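Local coordinates for protein hydrolase (Thermus thermophilus, PDB 1UFO) that adopts the alpha/beta hydrolase fold and is probably a hydrolase, of unassigned substrate, at residues A17-P20 against E21-A25; Y159-P162 against P163-G167. All blocks are in the same frame, centred on the assembly; numbering follows the deposited sequence.

How the contacts relate
Following the chain from its N terminus, contact 1 comes first, at the exit of strand 13-20: residues 21-25 turn there and lead into strand 25-30, which lies beyond strand 52-56 in the central sheet. The chain then adds four strands, 25-30 to 132-135, before contact 2, where helix 153-160 ends and a 3-10 turn begins. Contact 1 thus belongs to the link from strand 13-20 to strand 25-30, contact 2 to that from strand 132-135 to strand 175-180. The two are in series, neither nested nor crossed, each a local turn within continuous chain. They lie on opposite sides of the chain's centre, centres 34 Å apart and nearest atoms about 23 Å apart.

Contact 1 (A17-P20 against E21-A25); sequences ARIP and EAPKA
P20 and P23 meet ring to ring across the turn that ends strand 13-20, their CG atoms 4.1 Å apart and the two rings crossing obliquely. P20 CG also lies 4.0 Å from P23 CA, at the base of the P23 ring. The tighter approach involves the carbonyl of the first proline: P20 O lies 3.4 Å from P23 CG and equally close to P23 CD, so one edge of the P23 ring rests on this oxygen. I19 adds a looser contact, its CG2 branch 4.5 Å from P23 CG.

The backbone sets these positions. P20 CA and P23 CA are 5.7 Å apart, which places E21 and A22 at the corner of a tight turn. E21 is near-helical there (psi -18°) and A22 more extended (psi 79°), roughly as in a type VIII turn, a class without a hydrogen bond between its first and fourth residues. The E21 side chain starts with CG close to both main-chain neighbours of CA (chi1 68°), and the extended chain beyond carries the carboxylate off the turn. There E21 OE1 accepts a hydrogen bond from the backbone N of R2, and the main chains of E21 and R2 are bonded as well. Further out, M1 touches P20 and E21, and L105 touches P23. The turn starts the connection that takes the chain from strand 13-20 past strand 52-56 to strand 25-30, part of the mixed sheet of the alpha/beta hydrolase fold.

Proline at the fourth place of this turn has no N-H to return to P20 O, and A22 N, though 3.2 Å from P20 O, is badly angled for a bond. The corner is therefore closed by proline packing and restricted backbone torsions, with its polar fastening made outward to the N-terminal residues.

Contact 2 (Y159-P162 against P163-G167); sequences YQAP and PATRG
T165 turns its hydroxyl back onto P162 through chi1 of 66°, a rotation that puts OG1 on the side facing both its own N and C; the methyl CG2 then meets the ring of P162, 3.9 Å from P162 CD. Both polar groups of the threonine donate to one acceptor. T165 N bonds to P162 O at 2.9 Å from well above the carbonyl plane, 50° out of it, whereas T165 OG1 bonds to P162 O at 2.6 Å within that plane, with a C=O...OG1 angle of 146°. The hydroxyl bond holds the side-chain rotation, while the N-H bond closes the turn.

That bond from T165 N to P162 O spans a type I turn with P163 and A164 at its corner, both near-helical in their backbone torsions. R166 N to P163 O, 2.9 Å, adds a second turn of the same span, giving a short 3-10 segment just after helix 153-160. In the alpha/beta hydrolase fold this is the excursion between strands 132-135 and 175-180, a place where many relatives carry a cap or lid.

The two prolines follow one another directly, yet their rings face different neighbours. The P163 ring turns to F117, L121 and A124 of helix 114-124, which follows the probable nucleophile elbow. The ring of P162 instead meets F140 and P141. R166 bends at chi3, and its aliphatic part passes the turn with CG 3.9 Å from P162 O and CD 4.1 Å from A161 O.

Contact 1 (A17-P20 against E21-A25)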
ATOM      1  N   ALA A  17      15.863 -13.356 -17.436  1.00 11.15           N
ATOM      2  CA  ALA A  17      15.486 -11.969 -17.649  1.00 12.16           C
ATOM      3  C   ALA A  17      14.196 -11.798 -18.423  1.00 13.16           C
ATOM      4  O   ALA A  17      13.969 -12.515 -19.425  1.00 14.42           O
ATOM      5  CB  ALA A  17      16.593 -11.200 -18.392  1.00 13.74           C
ATOM      6  N   ARG A  18      13.332 -10.913 -17.972  1.00 12.71           N
ATOM      7  CA  ARG A  18      12.114 -10.611 -18.730  1.00 13.23           C
ATOM      8  C   ARG A  18      12.337  -9.189 -19.165  1.00 12.64           C
ATOM      9  O   ARG A  18      12.316  -8.222 -18.392  1.00 11.27           O
ATOM     10  CB  ARG A  18      10.885 -10.726 -17.824  1.00 16.57           C
ATOM     11  CG  ARG A  18       9.612 -10.648 -18.586  1.00 23.98           C
ATOM     12  CD  ARG A  18       9.035 -12.080 -18.961  1.00 27.67           C
ATOM     13  NE  ARG A  18       7.661 -11.896 -19.458  1.00 33.31           N
ATOM     14  CZ  ARG A  18       6.741 -11.213 -18.765  1.00 34.98           C
ATOM     15  NH1 ARG A  18       7.078 -10.704 -17.561  1.00 35.47           N
ATOM     16  NH2 ARG A  18       5.529 -10.936 -19.304  1.00 34.81           N
ATOM     17  N   ILE A  19      12.580  -9.049 -20.471  1.00 12.03           N
ATOM     18  CA  ILE A  19      13.014  -7.768 -21.013  1.00 12.68           C
ATOM     19  C   ILE A  19      12.000  -7.036 -21.876  1.00 12.65           C
ATOM     20  O   ILE A  19      11.651  -7.514 -22.971  1.00 14.87           O
ATOM     21  CB  ILE A  19      14.323  -7.983 -21.831  1.00 13.35           C
ATOM     22  CG1 ILE A  19      15.361  -8.702 -20.948  1.00 12.43           C
ATOM     23  CG2 ILE A  19      14.792  -6.625 -22.410  1.00 13.42           C
ATOM     24  CD1 ILE A  19      16.838  -8.939 -21.658  1.00 13.43           C
ATOM     25  N   PRO A  20      11.554  -5.858 -21.439  1.00 12.13           N
ATOM     26  CA  PRO A  20      10.561  -5.121 -22.256  1.00 12.38           C
ATOM     27  C   PRO A  20      11.329  -4.416 -23.365  1.00 12.97           C
ATOM     28  O   PRO A  20      12.530  -4.149 -23.245  1.00 11.56           O
ATOM     29  CB  PRO A  20       9.915  -4.149 -21.274  1.00 15.35           C
ATOM     30  CG  PRO A  20      11.044  -3.866 -20.272  1.00 13.86           C
ATOM     31  CD  PRO A  20      11.848  -5.172 -20.165  1.00 12.90           C
ATOM     32  N   GLU A  21      10.611  -3.992 -24.406  1.00 12.61           N
ATOM     33  CA  GLU A  21      11.352  -3.362 -25.483  1.00 13.20           C
ATOM     34  C   GLU A  21      11.833  -1.993 -25.133  1.00 13.87           C
ATOM     35  O   GLU A  21      12.788  -1.495 -25.741  1.00 13.14           O
ATOM     36  CB  GLU A  21      10.487  -3.251 -26.753  1.00 13.69           C
ATOM     37  CG  GLU A  21       9.336  -2.294 -26.633  1.00 14.07           C
ATOM     38  CD  GLU A  21       8.373  -2.373 -27.857  1.00 17.98           C
ATOM     39  OE1 GLU A  21       7.222  -2.865 -27.681  1.00 16.80           O
ATOM     40  OE2 GLU A  21       8.808  -1.989 -28.987  1.00 18.08           O
ATOM     41  N   ALA A  22      11.247  -1.378 -24.097  1.00 12.11           N
ATOM     42  CA  ALA A  22      11.643  -0.037 -23.668  1.00 12.48           C
ATOM     43  C   ALA A  22      11.887  -0.053 -22.152  1.00 13.71           C
ATOM     44  O   ALA A  22      11.032   0.398 -21.392  1.00 15.06           O
ATOM     45  CB  ALA A  22      10.574   1.036 -23.972  1.00 14.76           C
ATOM     46  N   PRO A  23      13.049  -0.547 -21.729  1.00 12.87           N
ATOM     47  CA  PRO A  23      13.319  -0.576 -20.254  1.00 12.59           C
ATOM     48  C   PRO A  23      13.600   0.753 -19.642  1.00 13.29           C
ATOM     49  O   PRO A  23      14.412   1.549 -20.138  1.00 13.94           O
ATOM     50  CB  PRO A  23      14.538  -1.489 -20.097  1.00 14.56           C
ATOM     51  CG  PRO A  23      14.656  -2.256 -21.444  1.00 14.60           C
ATOM     52  CD  PRO A  23      14.098  -1.239 -22.490  1.00 13.88           C
ATOM     53  N   LYS A  24      12.902   1.054 -18.551  1.00 12.77           N
ATOM     54  CA  LYS A  24      13.118   2.341 -17.869  1.00 11.82           C
ATOM     55  C   LYS A  24      13.808   2.126 -16.484  1.00 12.60           C
ATOM     56  O   LYS A  24      14.291   3.084 -15.911  1.00 12.79           O
ATOM     57  CB  LYS A  24      11.794   3.109 -17.636  1.00 14.02           C
ATOM     58  CG  LYS A  24      10.826   2.399 -16.687  1.00 14.86           C
ATOM     59  CD  LYS A  24       9.481   3.117 -16.603  1.00 14.87           C
ATOM     60  CE  LYS A  24       8.526   2.390 -15.594  1.00 16.63           C
ATOM     61  NZ  LYS A  24       7.255   3.226 -15.525  1.00 17.23           N
ATOM     62  N   ALA A  25      13.840   0.889 -16.023  1.00 10.65           N
ATOM     63  CA  ALA A  25      14.482   0.574 -14.709  1.00 11.25           C
ATOM     64  C   ALA A  25      14.772  -0.901 -14.619  1.00 10.47           C
ATOM     65  O   ALA A  25      14.205  -1.701 -15.397  1.00 11.03           O
ATOM     66  CB  ALA A  25      13.485   0.925 -13.561  1.00 11.15           C
TER

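Contact 2 (Y159-P162 against P163-G167)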
ATOM      1  N   TYR A 159      22.009 -13.801  13.921  1.00 18.06           N
ATOM      2  CA  TYR A 159      21.127 -13.804  15.083  1.00 17.80           C
ATOM      3  C   TYR A 159      21.611 -12.804  16.129  1.00 17.56           C
ATOM      4  O   TYR A 159      20.844 -12.146  16.803  1.00 19.16           O
ATOM      5  CB  TYR A 159      21.019 -15.240  15.658  1.00 17.82           C
ATOM      6  CG  TYR A 159      19.976 -16.091  14.994  1.00 18.22           C
ATOM      7  CD1 TYR A 159      20.253 -16.845  13.832  1.00 18.09           C
ATOM      8  CD2 TYR A 159      18.641 -16.074  15.459  1.00 16.68           C
ATOM      9  CE1 TYR A 159      19.254 -17.549  13.141  1.00 17.46           C
ATOM     10  CE2 TYR A 159      17.647 -16.773  14.775  1.00 18.24           C
ATOM     11  CZ  TYR A 159      17.936 -17.508  13.618  1.00 16.04           C
ATOM     12  OH  TYR A 159      16.980 -18.118  12.907  1.00 19.06           O
ATOM     13  N   GLN A 160      22.923 -12.650  16.230  1.00 16.49           N
ATOM     14  CA  GLN A 160      23.471 -11.696  17.148  1.00 18.67           C
ATOM     15  C   GLN A 160      23.156 -10.259  16.745  1.00 19.25           C
ATOM     16  O   GLN A 160      22.913  -9.396  17.603  1.00 20.23           O
ATOM     17  CB  GLN A 160      24.980 -11.896  17.199  1.00 22.45           C
ATOM     18  CG  GLN A 160      25.635 -11.206  18.340  1.00 29.91           C
ATOM     19  CD  GLN A 160      26.687 -10.243  17.870  1.00 33.56           C
ATOM     20  OE1 GLN A 160      26.401  -9.246  17.159  1.00 37.27           O
ATOM     21  NE2 GLN A 160      27.926 -10.509  18.269  1.00 36.65           N
ATOM     22  N   ALA A 161      23.202  -9.982  15.435  1.00 17.70           N
ATOM     23  CA  ALA A 161      22.957  -8.636  14.936  1.00 15.58           C
ATOM     24  C   ALA A 161      22.133  -8.729  13.634  1.00 15.05           C
ATOM     25  O   ALA A 161      22.664  -8.664  12.541  1.00 14.96           O
ATOM     26  CB  ALA A 161      24.293  -7.876  14.658  1.00 16.70           C
ATOM     27  N   PRO A 162      20.815  -8.967  13.760  1.00 13.24           N
ATOM     28  CA  PRO A 162      19.952  -9.068  12.568  1.00 12.36           C
ATOM     29  C   PRO A 162      20.085  -7.786  11.723  1.00 11.73           C
ATOM     30  O   PRO A 162      20.306  -6.685  12.258  1.00 12.19           O
ATOM     31  CB  PRO A 162      18.551  -9.167  13.168  1.00 12.84           C
ATOM     32  CG  PRO A 162      18.833  -9.888  14.511  1.00 13.85           C
ATOM     33  CD  PRO A 162      20.068  -9.206  14.992  1.00 12.90           C
ATOM     34  N   PRO A 163      19.910  -7.907  10.392  1.00 10.81           N
ATOM     35  CA  PRO A 163      20.029  -6.695   9.577  1.00 11.25           C
ATOM     36  C   PRO A 163      19.125  -5.555   9.987  1.00 11.09           C
ATOM     37  O   PRO A 163      19.559  -4.402   9.926  1.00 12.49           O
ATOM     38  CB  PRO A 163      19.715  -7.166   8.128  1.00 13.15           C
ATOM     39  CG  PRO A 163      19.011  -8.495   8.345  1.00 14.58           C
ATOM     40  CD  PRO A 163      19.597  -9.109   9.591  1.00 12.12           C
ATOM     41  N   ALA A 164      17.887  -5.839  10.371  1.00 12.52           N
ATOM     42  CA  ALA A 164      16.998  -4.718  10.725  1.00 11.80           C
ATOM     43  C   ALA A 164      17.410  -3.965  11.967  1.00 12.87           C
ATOM     44  O   ALA A 164      16.819  -2.929  12.259  1.00 13.77           O
ATOM     45  CB  ALA A 164      15.541  -5.184  10.862  1.00 14.85           C
ATOM     46  N   THR A 165      18.398  -4.510  12.690  1.00 14.38           N
ATOM     47  CA  THR A 165      18.902  -3.770  13.887  1.00 15.25           C
ATOM     48  C   THR A 165      20.033  -2.820  13.487  1.00 16.91           C
ATOM     49  O   THR A 165      20.593  -2.112  14.370  1.00 19.13           O
ATOM     50  CB  THR A 165      19.436  -4.722  14.982  1.00 16.30           C
ATOM     51  OG1 THR A 165      20.608  -5.392  14.503  1.00 15.68           O
ATOM     52  CG2 THR A 165      18.363  -5.758  15.347  1.00 17.77           C
ATOM     53  N   ARG A 166      20.378  -2.768  12.180  1.00 16.37           N
ATOM     54  CA  ARG A 166      21.478  -1.898  11.654  1.00 17.16           C
ATOM     55  C   ARG A 166      20.872  -0.820  10.705  1.00 16.62           C
ATOM     56  O   ARG A 166      21.431  -0.517   9.628  1.00 15.65           O
ATOM     57  CB  ARG A 166      22.505  -2.800  10.892  1.00 18.27           C
ATOM     58  CG  ARG A 166      23.019  -3.978  11.762  1.00 22.35           C
ATOM     59  CD  ARG A 166      23.746  -4.995  10.938  1.00 28.15           C
ATOM     60  NE  ARG A 166      24.870  -4.346  10.305  1.00 32.42           N
ATOM     61  CZ  ARG A 166      25.605  -4.910   9.355  1.00 33.54           C
ATOM     62  NH1 ARG A 166      26.646  -4.247   8.820  1.00 37.09           N
ATOM     63  NH2 ARG A 166      25.294  -6.118   8.917  1.00 33.71           N
ATOM     64  N   GLY A 167      19.780  -0.198  11.150  1.00 17.42           N
ATOM     65  CA  GLY A 167      19.068   0.772  10.304  1.00 17.47           C
ATOM     66  C   GLY A 167      19.881   1.935   9.832  1.00 18.02           C
ATOM     67  O   GLY A 167      19.670   2.503   8.789  1.00 17.07           O
TER